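Local coordinates for protein tumor necrosis factor receptor superfamily member 11B (Homo sapiens, PDB 3URF) that acts as a secreted decoy receptor for the cytokine RANKL, neutralising its drive to osteoclast formation and so restraining bone resorption, at residues K22-P25 / G26-L29; A112-P115 / E116-T119. All coordinates share one frame; numbering follows the deposited sequence.

Contact 1 of 2, residues K22-P25 / G26-L29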
ATOM      1  N   LYS B  22       3.281 -24.269  39.444  1.00 96.04           N
ATOM      2  CA  LYS B  22       2.982 -23.436  38.288  1.00 95.88           C
ATOM      3  C   LYS B  22       2.587 -22.036  38.746  1.00 86.73           C
ATOM      4  O   LYS B  22       2.245 -21.824  39.914  1.00 79.11           O
ATOM      5  CB  LYS B  22       1.866 -24.056  37.446  1.00 98.81           C
ATOM      6  CG  LYS B  22       2.358 -25.047  36.405  1.00 97.60           C
ATOM      7  CD  LYS B  22       1.204 -25.586  35.587  1.00101.08           C
ATOM      8  CE  LYS B  22       1.645 -25.923  34.175  1.00108.15           C
ATOM      9  NZ  LYS B  22       0.486 -26.060  33.243  1.00105.38           N
ATOM     10  N   CYS B  23       2.648 -21.076  37.832  1.00 81.21           N
ATOM     11  CA  CYS B  23       2.282 -19.715  38.172  1.00 67.09           C
ATOM     12  C   CYS B  23       0.817 -19.478  37.880  1.00 66.21           C
ATOM     13  O   CYS B  23       0.303 -19.835  36.814  1.00 71.18           O
ATOM     14  CB  CYS B  23       3.167 -18.707  37.442  1.00 71.10           C
ATOM     15  SG  CYS B  23       4.857 -18.581  38.101  1.00 97.97           S
ATOM     16  N   PRO B  24       0.133 -18.873  38.846  1.00 69.74           N
ATOM     17  CA  PRO B  24      -1.294 -18.556  38.769  1.00 72.41           C
ATOM     18  C   PRO B  24      -1.608 -17.504  37.705  1.00 77.51           C
ATOM     19  O   PRO B  24      -0.760 -16.660  37.356  1.00 53.80           O
ATOM     20  CB  PRO B  24      -1.603 -17.962  40.148  1.00 59.69           C
ATOM     21  CG  PRO B  24      -0.358 -18.145  40.979  1.00 70.61           C
ATOM     22  CD  PRO B  24       0.777 -18.302  40.038  1.00 71.50           C
ATOM     23  N   PRO B  25      -2.843 -17.547  37.195  1.00 82.10           N
ATOM     24  CA  PRO B  25      -3.333 -16.473  36.335  1.00 72.75           C
ATOM     25  C   PRO B  25      -3.091 -15.167  37.077  1.00 74.82           C
ATOM     26  O   PRO B  25      -3.346 -15.107  38.275  1.00 74.99           O
ATOM     27  CB  PRO B  25      -4.835 -16.750  36.258  1.00 69.59           C
ATOM     28  CG  PRO B  25      -4.977 -18.211  36.562  1.00 72.85           C
ATOM     29  CD  PRO B  25      -3.889 -18.526  37.532  1.00 75.74           C
ATOM     30  N   GLY B  26      -2.583 -14.150  36.391  1.00 68.88           N
ATOM     31  CA  GLY B  26      -2.350 -12.864  37.015  1.00 65.05           C
ATOM     32  C   GLY B  26      -0.885 -12.603  37.289  1.00 63.68           C
ATOM     33  O   GLY B  26      -0.496 -11.513  37.726  1.00 76.69           O
ATOM     34  N   THR B  27      -0.066 -13.613  37.033  1.00 59.42           N
ATOM     35  CA  THR B  27       1.358 -13.524  37.300  1.00 70.23           C
ATOM     36  C   THR B  27       2.182 -14.057  36.131  1.00 73.01           C
ATOM     37  O   THR B  27       1.655 -14.734  35.240  1.00 69.79           O
ATOM     38  CB  THR B  27       1.737 -14.331  38.568  1.00 78.61           C
ATOM     39  OG1 THR B  27       1.807 -15.729  38.257  1.00 67.11           O
ATOM     40  CG2 THR B  27       0.724 -14.102  39.675  1.00 82.93           C
ATOM     41  N   TYR B  28       3.474 -13.734  36.134  1.00 64.77           N
ATOM     42  CA  TYR B  28       4.433 -14.395  35.263  1.00 65.82           C
ATOM     43  C   TYR B  28       5.457 -15.133  36.127  1.00 81.98           C
ATOM     44  O   TYR B  28       5.461 -14.991  37.354  1.00 88.44           O
ATOM     45  CB  TYR B  28       5.115 -13.409  34.313  1.00 61.26           C
ATOM     46  CG  TYR B  28       6.111 -12.456  34.952  1.00 71.80           C
ATOM     47  CD1 TYR B  28       5.692 -11.273  35.568  1.00 73.22           C
ATOM     48  CD2 TYR B  28       7.475 -12.722  34.906  1.00 82.56           C
ATOM     49  CE1 TYR B  28       6.603 -10.400  36.140  1.00 82.19           C
ATOM     50  CE2 TYR B  28       8.395 -11.859  35.477  1.00 87.59           C
ATOM     51  CZ  TYR B  28       7.958 -10.705  36.093  1.00 92.82           C
ATOM     52  OH  TYR B  28       8.887  -9.860  36.659  1.00 97.28           O
ATOM     53  N   LEU B  29       6.318 -15.924  35.495  1.00 73.11           N
ATOM     54  CA  LEU B  29       7.305 -16.697  36.235  1.00 71.78           C
ATOM     55  C   LEU B  29       8.658 -16.004  36.318  1.00 90.27           C
ATOM     56  O   LEU B  29       9.302 -15.759  35.294  1.00 93.87           O
ATOM     57  CB  LEU B  29       7.484 -18.069  35.605  1.00 72.59           C
ATOM     58  CG  LEU B  29       8.495 -18.967  36.323  1.00 82.30           C
ATOM     59  CD1 LEU B  29       8.146 -20.418  36.090  1.00 68.25           C
ATOM     60  CD2 LEU B  29       9.940 -18.677  35.899  1.00 91.04           C
TER
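T27 turns its OG1 into the position between its own backbone N and carbonyl carbon (chi1 79°), and this aims the hydroxyl back at the carbonyl of P24. T27 OG1 donates to P24 O over 2.9 Å. It lies in the carbonyl plane, on a lone pair. T27 N also donates to P24 O, at 3.1 Å, from a position tilted 27° out of that plane. One acceptor thus holds both the backbone and the side chain of T27. T27 OG1 also comes near CD of the P24 ring. C23 places SG beside its backbone N (chi1 -74°), and C23 SG reaches across to L29, 3.7 Å from L29 CB. The sulfur is disulfide-bonded to C41, which lies on strand 40-43. P24 and T27 also touch C41. G26 has a positive phi; a CB there would press against the carbonyl O of P25. The backbone bond T27 N to P24 O closes a type II beta turn from P24 to T27, with P25 and G26 at its corners. This turn leads into strand 27-31 of the first TNFR cysteine-rich repeat, whose C23-C41 disulfide is fastened next to it.

Contact 2 of 2, residues A112-P115 / E116-T119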
ATOM      1  N   ALA B 112     -29.700 -17.496  15.283  1.00 71.33           N
ATOM      2  CA  ALA B 112     -29.572 -16.223  15.975  1.00 77.22           C
ATOM      3  C   ALA B 112     -28.250 -15.511  15.667  1.00 79.62           C
ATOM      4  O   ALA B 112     -27.170 -16.029  15.966  1.00 76.81           O
ATOM      5  CB  ALA B 112     -29.726 -16.427  17.486  1.00 61.69           C
ATOM      6  N   GLY B 113     -28.341 -14.323  15.070  1.00 69.47           N
ATOM      7  CA  GLY B 113     -27.182 -13.475  14.944  1.00 69.22           C
ATOM      8  C   GLY B 113     -26.619 -13.302  16.335  1.00 72.84           C
ATOM      9  O   GLY B 113     -27.362 -13.298  17.318  1.00 67.27           O
ATOM     10  N   THR B 114     -25.302 -13.184  16.418  1.00 67.93           N
ATOM     11  CA  THR B 114     -24.622 -13.010  17.685  1.00 63.94           C
ATOM     12  C   THR B 114     -23.714 -11.815  17.518  1.00 65.10           C
ATOM     13  O   THR B 114     -23.721 -11.181  16.461  1.00 58.09           O
ATOM     14  CB  THR B 114     -23.758 -14.235  18.016  1.00 76.44           C
ATOM     15  OG1 THR B 114     -22.788 -14.432  16.975  1.00 85.38           O
ATOM     16  CG2 THR B 114     -24.622 -15.481  18.156  1.00 68.61           C
ATOM     17  N   PRO B 115     -22.925 -11.498  18.551  1.00 66.00           N
ATOM     18  CA  PRO B 115     -21.975 -10.395  18.376  1.00 70.03           C
ATOM     19  C   PRO B 115     -20.875 -10.793  17.412  1.00 72.00           C
ATOM     20  O   PRO B 115     -20.101  -9.926  16.996  1.00 61.49           O
ATOM     21  CB  PRO B 115     -21.383 -10.194  19.775  1.00 62.65           C
ATOM     22  CG  PRO B 115     -22.352 -10.844  20.702  1.00 69.54           C
ATOM     23  CD  PRO B 115     -22.969 -11.979  19.938  1.00 63.67           C
ATOM     24  N   GLU B 116     -20.807 -12.079  17.066  1.00 72.72           N
ATOM     25  CA  GLU B 116     -19.778 -12.548  16.140  1.00 64.52           C
ATOM     26  C   GLU B 116     -20.324 -13.064  14.820  1.00 64.94           C
ATOM     27  O   GLU B 116     -19.581 -13.145  13.846  1.00 73.19           O
ATOM     28  CB  GLU B 116     -18.899 -13.619  16.776  1.00 56.26           C
ATOM     29  CG  GLU B 116     -18.093 -13.154  17.988  1.00 77.72           C
ATOM     30  CD  GLU B 116     -18.899 -13.175  19.281  1.00100.03           C
ATOM     31  OE1 GLU B 116     -20.080 -13.603  19.254  1.00103.27           O
ATOM     32  OE2 GLU B 116     -18.346 -12.762  20.325  1.00101.53           O
ATOM     33  N   ARG B 117     -21.608 -13.414  14.770  1.00 60.52           N
ATOM     34  CA  ARG B 117     -22.158 -13.967  13.530  1.00 61.96           C
ATOM     35  C   ARG B 117     -23.450 -13.305  13.109  1.00 60.79           C
ATOM     36  O   ARG B 117     -24.252 -12.881  13.944  1.00 61.36           O
ATOM     37  CB  ARG B 117     -22.348 -15.477  13.627  1.00 68.39           C
ATOM     38  CG  ARG B 117     -21.054 -16.265  13.584  1.00 88.79           C
ATOM     39  CD  ARG B 117     -21.200 -17.575  14.351  1.00115.04           C
ATOM     40  NE  ARG B 117     -20.009 -18.417  14.249  1.00123.13           N
ATOM     41  CZ  ARG B 117     -19.891 -19.626  14.797  1.00112.99           C
ATOM     42  NH1 ARG B 117     -20.891 -20.149  15.503  1.00 99.25           N
ATOM     43  NH2 ARG B 117     -18.765 -20.312  14.645  1.00110.98           N
ATOM     44  N   ASN B 118     -23.647 -13.212  11.800  1.00 57.70           N
ATOM     45  CA  ASN B 118     -24.841 -12.566  11.294  1.00 61.47           C
ATOM     46  C   ASN B 118     -26.023 -13.448  11.622  1.00 70.31           C
ATOM     47  O   ASN B 118     -25.849 -14.611  11.991  1.00 77.62           O
ATOM     48  CB  ASN B 118     -24.743 -12.326   9.791  1.00 53.89           C
ATOM     49  CG  ASN B 118     -25.601 -11.162   9.335  1.00 63.49           C
ATOM     50  OD1 ASN B 118     -26.519 -10.745  10.039  1.00 80.80           O
ATOM     51  ND2 ASN B 118     -25.306 -10.629   8.159  1.00 58.99           N
ATOM     52  N   THR B 119     -27.230 -12.911  11.526  1.00 77.58           N
ATOM     53  CA  THR B 119     -28.385 -13.778  11.668  1.00 87.22           C
ATOM     54  C   THR B 119     -28.548 -14.481  10.328  1.00 88.05           C
ATOM     55  O   THR B 119     -28.462 -13.855   9.268  1.00 78.89           O
ATOM     56  CB  THR B 119     -29.671 -13.026  12.110  1.00 78.77           C
ATOM     57  OG1 THR B 119     -30.223 -12.293  11.013  1.00 90.12           O
ATOM     58  CG2 THR B 119     -29.363 -12.061  13.232  1.00 77.08           C
TER
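T114 and R117 face each other across the loop between strands 107-111 and 120-123 of the third TNFR cysteine-rich repeat. They supply most hydrogen bonds across it. T114 N donates to R117 O over 2.7 Å, with an N-H...O angle of 160°. In the other direction R117 N donates to T114 OG1, also at 2.7 Å. E116 N adds a longer bond, 3.1 Å from T114 OG1, which makes an ST turn. T114 OG1 stands between its own backbone N and carbonyl carbon (chi1 59°), which turns it in over the bend to meet both amides. Replacing T114 with a valine would probably leave the amides of E116 and R117 without this acceptor and the bend less firmly held. Two weaker CA-H...O contacts continue the pairing, from G113 CA to R117 O and to N118 O, the latter at 3.4 Å.

Van der Waals contacts come at the bend and at the open end. The E116 chain is bent at chi2 (83°), which folds its carboxylate back over the P115 ring, with E116 OE1 3.4 Å from P115 CD. At the open end T119 CG2 lies over the backbone of G113.

Within the loop N118 OD1 accepts from T119 N over 2.7 Å; outward it accepts from R101 N, and R101 NH2 bonds T119 O. E116 OE2 lies close to E85 OE2, a pairing of like charges that may raise the proton affinity of one carboxylate. The loop is shaped mainly by polar bonds, with one threonine hydroxyl oxygen gathering two successive amides at its bend.

Contact 1 comes first along the chain and closes before contact 2 opens. Their centres are 35 Å apart, with nearest atoms about 21 Å apart, so they do not touch. Contact 1 lies in the first TNFR cysteine-rich repeat, where the chain turns into strand 27-31, the antiparallel partner of strand 40-43. Contact 2 lies in the third repeat, in the loop joining strand 107-111 to strand 120-123. The second repeat, residues 44-84, comes between them in sequence. Both are local bends with a threonine hydroxyl bonded to backbone: as second donor in contact 1, as acceptor in contact 2. In this helix-free N-terminal part of the receptor, they shape separate modules of the elongated cysteine-rich region.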